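Local coordinates for protein glycosyl hydrolase (Rhizobium leguminosarum bv. trifolii, PDB 5NDX) that probably hydrolyses glycosidic bonds as a family 39 glycoside hydrolase, being a bacterial orthologue of human alpha-L-iduronidase, at residues E142-A147 with K157-Y162; Q146-W151 with P182-T187. The protein carries 2 engineered substitutions. All coordinates share one frame; numbering follows the deposited sequence.

Interaction 1. Residues E142-A147 with K157-Y162. Engineered in segment 142-147: Q146 (natural residue Glu). With 8U8 ((2~{R},3~{S},4~{S},5~{R},6~{S})-6-(4-methyl-2-oxidanylidene-chromen-7-yl)oxy-3,4,5-tris(oxidanyl)oxane-2-carboxylic acid), chain M.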
loop_
_atom_site.group_PDB
_atom_site.type_symbol
_atom_site.label_atom_id
_atom_site.label_comp_id
_atom_site.label_asym_id
_atom_site.label_seq_id
_atom_site.Cartn_x
_atom_site.Cartn_y
_atom_site.Cartn_z
ATOM N N GLU A 142 -13.898 8.679 8.000
ATOM C CA GLU A 142 -13.283 9.987 7.794
ATOM C C GLU A 142 -14.251 10.948 7.162
ATOM O O GLU A 142 -15.127 10.549 6.389
ATOM C CB GLU A 142 -12.088 9.885 6.811
ATOM C CG GLU A 142 -11.094 10.992 7.027
ATOM C CD GLU A 142 -9.924 10.964 6.062
ATOM O OE1 GLU A 142 -10.054 10.334 5.015
ATOM O OE2 GLU A 142 -8.901 11.601 6.344
ATOM N N THR A 143 -14.039 12.218 7.431
ATOM C CA THR A 143 -14.719 13.267 6.667
ATOM C C THR A 143 -14.358 13.225 5.186
ATOM O O THR A 143 -13.304 12.710 4.761
ATOM C CB THR A 143 -14.262 14.675 7.043
ATOM O OG1 THR A 143 -12.835 14.738 6.849
ATOM C CG2 THR A 143 -14.641 15.014 8.436
ATOM N N THR A 144 -15.258 13.850 4.447
ATOM C CA THR A 144 -15.237 13.987 3.014
ATOM C C THR A 144 -13.982 14.707 2.701
ATOM O O THR A 144 -13.557 15.650 3.406
ATOM C CB THR A 144 -16.496 14.801 2.486
ATOM O OG1 THR A 144 -16.837 14.438 1.143
ATOM C CG2 THR A 144 -16.284 16.320 2.588
ATOM N N ASN A 145 -13.440 14.282 1.587
ATOM C CA ASN A 145 -12.112 14.650 1.180
ATOM C C ASN A 145 -12.021 16.170 0.941
ATOM O O ASN A 145 -13.046 16.866 0.680
ATOM C CB ASN A 145 -11.737 13.876 -0.085
ATOM C CG ASN A 145 -10.292 14.088 -0.487
ATOM O OD1 ASN A 145 -9.362 13.847 0.314
ATOM N ND2 ASN A 145 -10.093 14.600 -1.719
ATOM N N GLN A 146 -10.786 16.657 1.076
ATOM C CA GLN A 146 -10.480 18.051 1.019
ATOM C C GLN A 146 -11.582 18.733 1.821
ATOM O O GLN A 146 -11.653 18.563 3.047
ATOM C CB GLN A 146 -10.365 18.543 -0.438
ATOM C CG GLN A 146 -8.950 18.504 -1.007
ATOM C CD GLN A 146 -8.699 17.389 -2.026
ATOM O OE1 GLN A 146 -9.434 17.247 -3.008
ATOM N NE2 GLN A 146 -7.638 16.619 -1.812
ATOM N N ALA A 147 -12.512 19.351 1.108
ATOM C CA ALA A 147 -13.305 20.445 1.619
ATOM C C ALA A 147 -12.610 21.845 1.574
ATOM O O ALA A 147 -13.284 22.877 1.650
ATOM C CB ALA A 147 -13.916 20.145 2.983
ATOM N N LYS A 157 -19.654 26.618 8.085
ATOM C CA LYS A 157 -20.735 26.189 8.963
ATOM C C LYS A 157 -21.361 24.904 8.441
ATOM O O LYS A 157 -21.640 24.015 9.215
ATOM C CB LYS A 157 -21.828 27.271 9.113
ATOM C CG LYS A 157 -22.374 27.413 10.537
ATOM C CD LYS A 157 -21.554 28.433 11.356
ATOM C CE LYS A 157 -22.223 28.840 12.675
ATOM N NZ LYS A 157 -22.163 27.741 13.687
ATOM N N GLY A 158 -21.602 24.848 7.130
ATOM C CA GLY A 158 -22.050 23.628 6.457
ATOM C C GLY A 158 -21.151 22.429 6.798
ATOM O O GLY A 158 -21.661 21.386 7.185
ATOM N N TYR A 159 -19.833 22.646 6.709
ATOM C CA TYR A 159 -18.802 21.630 6.960
ATOM C C TYR A 159 -18.882 21.119 8.380
ATOM O O TYR A 159 -18.919 19.920 8.621
ATOM C CB TYR A 159 -17.376 22.160 6.692
ATOM C CG TYR A 159 -16.353 21.029 6.722
ATOM C CD1 TYR A 159 -16.212 20.167 5.632
ATOM C CD2 TYR A 159 -15.599 20.757 7.864
ATOM C CE1 TYR A 159 -15.328 19.093 5.667
ATOM C CE2 TYR A 159 -14.703 19.690 7.893
ATOM C CZ TYR A 159 -14.585 18.865 6.794
ATOM O OH TYR A 159 -13.727 17.816 6.803
ATOM N N THR A 160 -18.956 22.058 9.305
ATOM C CA THR A 160 -18.995 21.759 10.715
ATOM C C THR A 160 -20.299 21.025 11.119
ATOM O O THR A 160 -20.296 20.166 12.002
ATOM C CB THR A 160 -18.675 23.072 11.474
ATOM O OG1 THR A 160 -17.831 22.796 12.580
ATOM C CG2 THR A 160 -19.900 23.832 11.905
ATOM N N ASN A 161 -21.411 21.327 10.448
ATOM C CA ASN A 161 -22.681 20.590 10.648
ATOM C C ASN A 161 -22.621 19.176 10.045
ATOM O O ASN A 161 -23.208 18.240 10.569
ATOM C CB ASN A 161 -23.852 21.278 9.926
ATOM C CG ASN A 161 -24.248 22.617 10.518
ATOM O OD1 ASN A 161 -23.939 22.965 11.663
ATOM N ND2 ASN A 161 -24.983 23.358 9.724
ATOM N N TYR A 162 -22.025 19.098 8.864
ATOM C CA TYR A 162 -21.709 17.825 8.205
ATOM C C TYR A 162 -20.897 16.892 9.128
ATOM O O TYR A 162 -21.262 15.717 9.289
ATOM C CB TYR A 162 -21.030 18.095 6.852
ATOM C CG TYR A 162 -20.178 16.950 6.350
ATOM C CD1 TYR A 162 -20.751 15.837 5.711
ATOM C CD2 TYR A 162 -18.811 16.976 6.521
ATOM C CE1 TYR A 162 -19.963 14.787 5.262
ATOM C CE2 TYR A 162 -18.017 15.938 6.083
ATOM C CZ TYR A 162 -18.603 14.835 5.480
ATOM O OH TYR A 162 -17.777 13.838 5.067
HETATM C C15 8U8 M . -7.493 21.238 -6.526
HETATM C C13 8U8 M . -6.586 21.031 -5.463
HETATM C C14 8U8 M . -6.103 22.145 -4.771
HETATM C C16 8U8 M . -5.234 21.982 -3.688
HETATM O O9 8U8 M . -4.827 23.010 -3.149
HETATM O O8 8U8 M . -4.818 20.728 -3.287
HETATM C C11 8U8 M . -5.361 19.608 -3.868
HETATM C C10 8U8 M . -5.028 18.352 -3.351
HETATM C C12 8U8 M . -6.242 19.747 -4.974
HETATM C C7 8U8 M . -6.797 18.572 -5.516
HETATM C C8 8U8 M . -6.466 17.318 -4.992
HETATM C C9 8U8 M . -5.571 17.193 -3.916
HETATM O O2 8U8 M . -5.242 15.980 -3.342
HETATM C C5 8U8 M . -5.288 14.682 -4.052
HETATM O O1 8U8 M . -4.624 14.824 -5.318
HETATM C C1 8U8 M . -4.832 13.859 -6.275
HETATM C C6 8U8 M . -3.541 13.729 -6.852
HETATM O O7 8U8 M . -3.507 13.339 -8.014
HETATM O O6 8U8 M . -2.596 13.988 -6.129
HETATM C C2 8U8 M . -5.203 12.431 -5.769
HETATM O O5 8U8 M . -4.009 11.787 -5.277
HETATM C C3 8U8 M . -6.377 12.424 -4.696
HETATM O O4 8U8 M . -7.502 11.823 -5.237
HETATM C C4 8U8 M . -6.710 13.864 -4.193
HETATM O O3 8U8 M . -7.547 13.746 -2.971
#
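The Y159 ring packs against A147, whose CB comes in obliquely to stand 3.2 Å from CE1 of Y159. With CG anti to the backbone N (chi1 -170°), Y159 reaches out from helix 155-171 to the loop 142-147. Its hydroxyl ends among the side-chain atoms of T143; T143 OG1 stands 3.2 Å from Y159 OH, a weak bond at best, since P182 O is also within reach of the threonine proton. One turn further along the helix, Y162 OH accepts the backbone N-H of T144, with N and OH 2.6 Å apart and a bent N-H...O angle of 133°. The same hydroxyl also bonds to L96 O, so two backbone groups grip it. A phenylalanine in place of Y162 would probably leave the T144 N-H without this acceptor and break the tie to L96. On the far side of the loop, N145 ND2 and Q146 NE2 both donate to O3 of the bound glycoside, at 3.0 Å from ND2. The engineered Q146 replaces the glutamate predicted to be the proton donor. The natural sequence thus has an Asn-Glu pair just beyond the fourth strand of a TIM barrel, as in clan GH-A glycosidases.

Interaction 2. Residues Q146-W151 with P182-T187. Engineered in segment 146-151: Q146 (natural residue Glu). With 8U8 ((2~{R},3~{S},4~{S},5~{R},6~{S})-6-(4-methyl-2-oxidanylidene-chromen-7-yl)oxy-3,4,5-tris(oxidanyl)oxane-2-carboxylic acid), chain M.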
loop_
_atom_site.group_PDB
_atom_site.type_symbol
_atom_site.label_atom_id
_atom_site.label_comp_id
_atom_site.label_asym_id
_atom_site.label_seq_id
_atom_site.Cartn_x
_atom_site.Cartn_y
_atom_site.Cartn_z
ATOM N N GLN A 146 -10.786 16.657 1.076
ATOM C CA GLN A 146 -10.480 18.051 1.019
ATOM C C GLN A 146 -11.582 18.733 1.821
ATOM O O GLN A 146 -11.653 18.563 3.047
ATOM C CB GLN A 146 -10.365 18.543 -0.438
ATOM C CG GLN A 146 -8.950 18.504 -1.007
ATOM C CD GLN A 146 -8.699 17.389 -2.026
ATOM O OE1 GLN A 146 -9.434 17.247 -3.008
ATOM N NE2 GLN A 146 -7.638 16.619 -1.812
ATOM N N ALA A 147 -12.512 19.351 1.108
ATOM C CA ALA A 147 -13.305 20.445 1.619
ATOM C C ALA A 147 -12.610 21.845 1.574
ATOM O O ALA A 147 -13.284 22.877 1.650
ATOM C CB ALA A 147 -13.916 20.145 2.983
ATOM N N ASP A 148 -11.289 21.881 1.416
ATOM C CA ASP A 148 -10.548 23.124 1.161
ATOM C C ASP A 148 -9.967 23.066 -0.271
ATOM O O ASP A 148 -8.763 23.194 -0.467
ATOM C CB ASP A 148 -9.480 23.333 2.247
ATOM C CG ASP A 148 -8.403 22.357 2.165
ATOM O OD1 ASP A 148 -8.611 21.253 1.672
ATOM O OD2 ASP A 148 -7.346 22.658 2.620
ATOM N N SER A 149 -10.859 22.839 -1.246
ATOM C CA SER A 149 -10.565 22.904 -2.694
ATOM C C SER A 149 -11.868 23.200 -3.496
ATOM O O SER A 149 -12.151 24.364 -3.796
ATOM C CB SER A 149 -9.862 21.624 -3.159
ATOM O OG SER A 149 -8.542 21.568 -2.639
ATOM N N GLY A 150 -12.665 22.170 -3.805
ATOM C CA GLY A 150 -13.973 22.335 -4.453
ATOM C C GLY A 150 -15.094 21.772 -3.591
ATOM O O GLY A 150 -15.892 20.986 -4.084
ATOM N N TRP A 151 -15.139 22.158 -2.305
ATOM C CA TRP A 151 -16.222 21.766 -1.352
ATOM C C TRP A 151 -17.483 22.497 -1.752
ATOM O O TRP A 151 -17.727 23.619 -1.288
ATOM C CB TRP A 151 -15.812 22.080 0.104
ATOM C CG TRP A 151 -16.845 22.127 1.266
ATOM C CD1 TRP A 151 -17.105 23.223 2.046
ATOM C CD2 TRP A 151 -17.670 21.055 1.811
ATOM N NE1 TRP A 151 -18.047 22.920 3.003
ATOM C CE2 TRP A 151 -18.414 21.606 2.885
ATOM C CE3 TRP A 151 -17.868 19.704 1.486
ATOM C CZ2 TRP A 151 -19.351 20.851 3.634
ATOM C CZ3 TRP A 151 -18.815 18.948 2.248
ATOM C CH2 TRP A 151 -19.530 19.531 3.298
ATOM N N PRO A 182 -9.863 16.613 9.234
ATOM C CA PRO A 182 -10.751 16.850 8.086
ATOM C C PRO A 182 -10.269 16.340 6.716
ATOM O O PRO A 182 -10.972 16.523 5.723
ATOM C CB PRO A 182 -10.816 18.382 8.028
ATOM C CG PRO A 182 -9.510 18.841 8.626
ATOM C CD PRO A 182 -8.988 17.759 9.533
ATOM N N GLY A 183 -9.113 15.691 6.639
ATOM C CA GLY A 183 -8.557 15.303 5.332
ATOM C C GLY A 183 -8.337 16.472 4.366
ATOM O O GLY A 183 -8.662 16.383 3.172
ATOM N N THR A 184 -7.796 17.564 4.896
ATOM C CA THR A 184 -7.563 18.782 4.135
ATOM C C THR A 184 -6.268 18.724 3.318
ATOM O O THR A 184 -5.286 18.078 3.730
ATOM C CB THR A 184 -7.557 20.024 5.063
ATOM O OG1 THR A 184 -6.902 19.717 6.302
ATOM C CG2 THR A 184 -9.000 20.465 5.349
ATOM N N ALA A 185 -6.277 19.414 2.176
ATOM C CA ALA A 185 -5.164 19.373 1.232
ATOM C C ALA A 185 -4.093 20.444 1.483
ATOM O O ALA A 185 -2.946 20.252 1.112
ATOM C CB ALA A 185 -5.677 19.509 -0.193
ATOM N N ARG A 186 -4.479 21.564 2.070
ATOM C CA ARG A 186 -3.559 22.656 2.284
ATOM C C ARG A 186 -3.277 22.892 3.743
ATOM O O ARG A 186 -4.188 22.919 4.581
ATOM C CB ARG A 186 -4.110 23.923 1.618
ATOM C CG ARG A 186 -4.045 23.794 0.095
ATOM C CD ARG A 186 -4.767 24.924 -0.620
ATOM N NE ARG A 186 -6.149 24.951 -0.166
ATOM C CZ ARG A 186 -7.008 25.952 -0.355
ATOM N NH1 ARG A 186 -6.659 27.045 -1.041
ATOM N NH2 ARG A 186 -8.245 25.847 0.136
ATOM N N THR A 187 -1.999 23.079 4.040
ATOM C CA THR A 187 -1.513 23.165 5.393
ATOM C C THR A 187 -2.197 24.336 6.134
ATOM O O THR A 187 -2.165 25.491 5.672
ATOM C CB THR A 187 -0.009 23.318 5.357
ATOM O OG1 THR A 187 0.540 22.274 4.538
ATOM C CG2 THR A 187 0.592 23.262 6.750
HETATM C C15 8U8 M . -7.493 21.238 -6.526
HETATM C C13 8U8 M . -6.586 21.031 -5.463
HETATM C C14 8U8 M . -6.103 22.145 -4.771
HETATM C C16 8U8 M . -5.234 21.982 -3.688
HETATM O O9 8U8 M . -4.827 23.010 -3.149
HETATM O O8 8U8 M . -4.818 20.728 -3.287
HETATM C C11 8U8 M . -5.361 19.608 -3.868
HETATM C C10 8U8 M . -5.028 18.352 -3.351
HETATM C C12 8U8 M . -6.242 19.747 -4.974
HETATM C C7 8U8 M . -6.797 18.572 -5.516
HETATM C C8 8U8 M . -6.466 17.318 -4.992
HETATM C C9 8U8 M . -5.571 17.193 -3.916
HETATM O O2 8U8 M . -5.242 15.980 -3.342
HETATM C C5 8U8 M . -5.288 14.682 -4.052
HETATM O O1 8U8 M . -4.624 14.824 -5.318
HETATM C C1 8U8 M . -4.832 13.859 -6.275
HETATM C C6 8U8 M . -3.541 13.729 -6.852
HETATM O O7 8U8 M . -3.507 13.339 -8.014
HETATM O O6 8U8 M . -2.596 13.988 -6.129
HETATM C C2 8U8 M . -5.203 12.431 -5.769
HETATM O O5 8U8 M . -4.009 11.787 -5.277
HETATM C C3 8U8 M . -6.377 12.424 -4.696
HETATM O O4 8U8 M . -7.502 11.823 -5.237
HETATM C C4 8U8 M . -6.710 13.864 -4.193
HETATM O O3 8U8 M . -7.547 13.746 -2.971
#
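Hydrogen bonds from the backbone of A185 and R186 to the D148 carboxylate carry this contact. OD1 of D148 takes the N-H of A185 on its syn lone pair at 3.0 Å, almost straight at 174°. OD2 of D148 takes the next N-H, that of R186, at 3.1 Å, again from the syn side but 17° out of the carboxylate plane. With S189 OG also bonded to OD2, the buried carboxylate is held by three donors and has little freedom to rotate. The carbonyl oxygen of D148 works as well: S149 OG turns back to donate to it, and R186 NH2 reaches it at 2.8 Å in a weak, strongly bent bond.

Charge adds a looser tie, a long salt bridge of 3.8 Å between D148 OD2 and R186 NE. A bend at chi3 (-57°) folds the arginine back over the loop 146-151.

The contact joins the loop after the fourth TIM-barrel strand, 140-142, to the end of the fifth, 179-184, and the residues that follow it, at the end of the barrel where the substrate lies.

Apolar contacts add to this. A185 CB meets CG of the engineered Q146 at 3.5 Å, while the T184 side chain crosses D148 at about a right angle, its methyl close to the carboxylate carbon.

Contacts with the ligand make up the remaining group. Q146 NE2 lies 2.9 Å from O2, the glycosidic oxygen, as would suit the predicted proton-donor role of the natural glutamate. A185 CB touches the coumarin at C10, 3.4 Å away, and S149 OG approaches C14 of the same ring system. At the outer end of the coumarin, R186 CD stands 3.2 Å from the lactone carbonyl O9.

Overall arrangement
Both contacts start from the loop after strand 140-142 and share Q146 and A147, with centres about 9 Å apart. Interaction 1 ties that loop back to helix 155-171, which packs outside the strands of the barrel, using aromatic rings and tyrosine hydroxyls among buried residues. Interaction 2 joins it to the end of the neighbouring strand 179-184. Its middle is buried too, but it runs out to exposed R186, and its chemistry shifts to carboxylate, backbone N-H and guanidinium. The two touch where T143 OG1 nears P182 O and where Y159 packs on W151. Both reach the bound glycoside: interaction 1 at a sugar hydroxyl, interaction 2 at the glycosidic oxygen and coumarin.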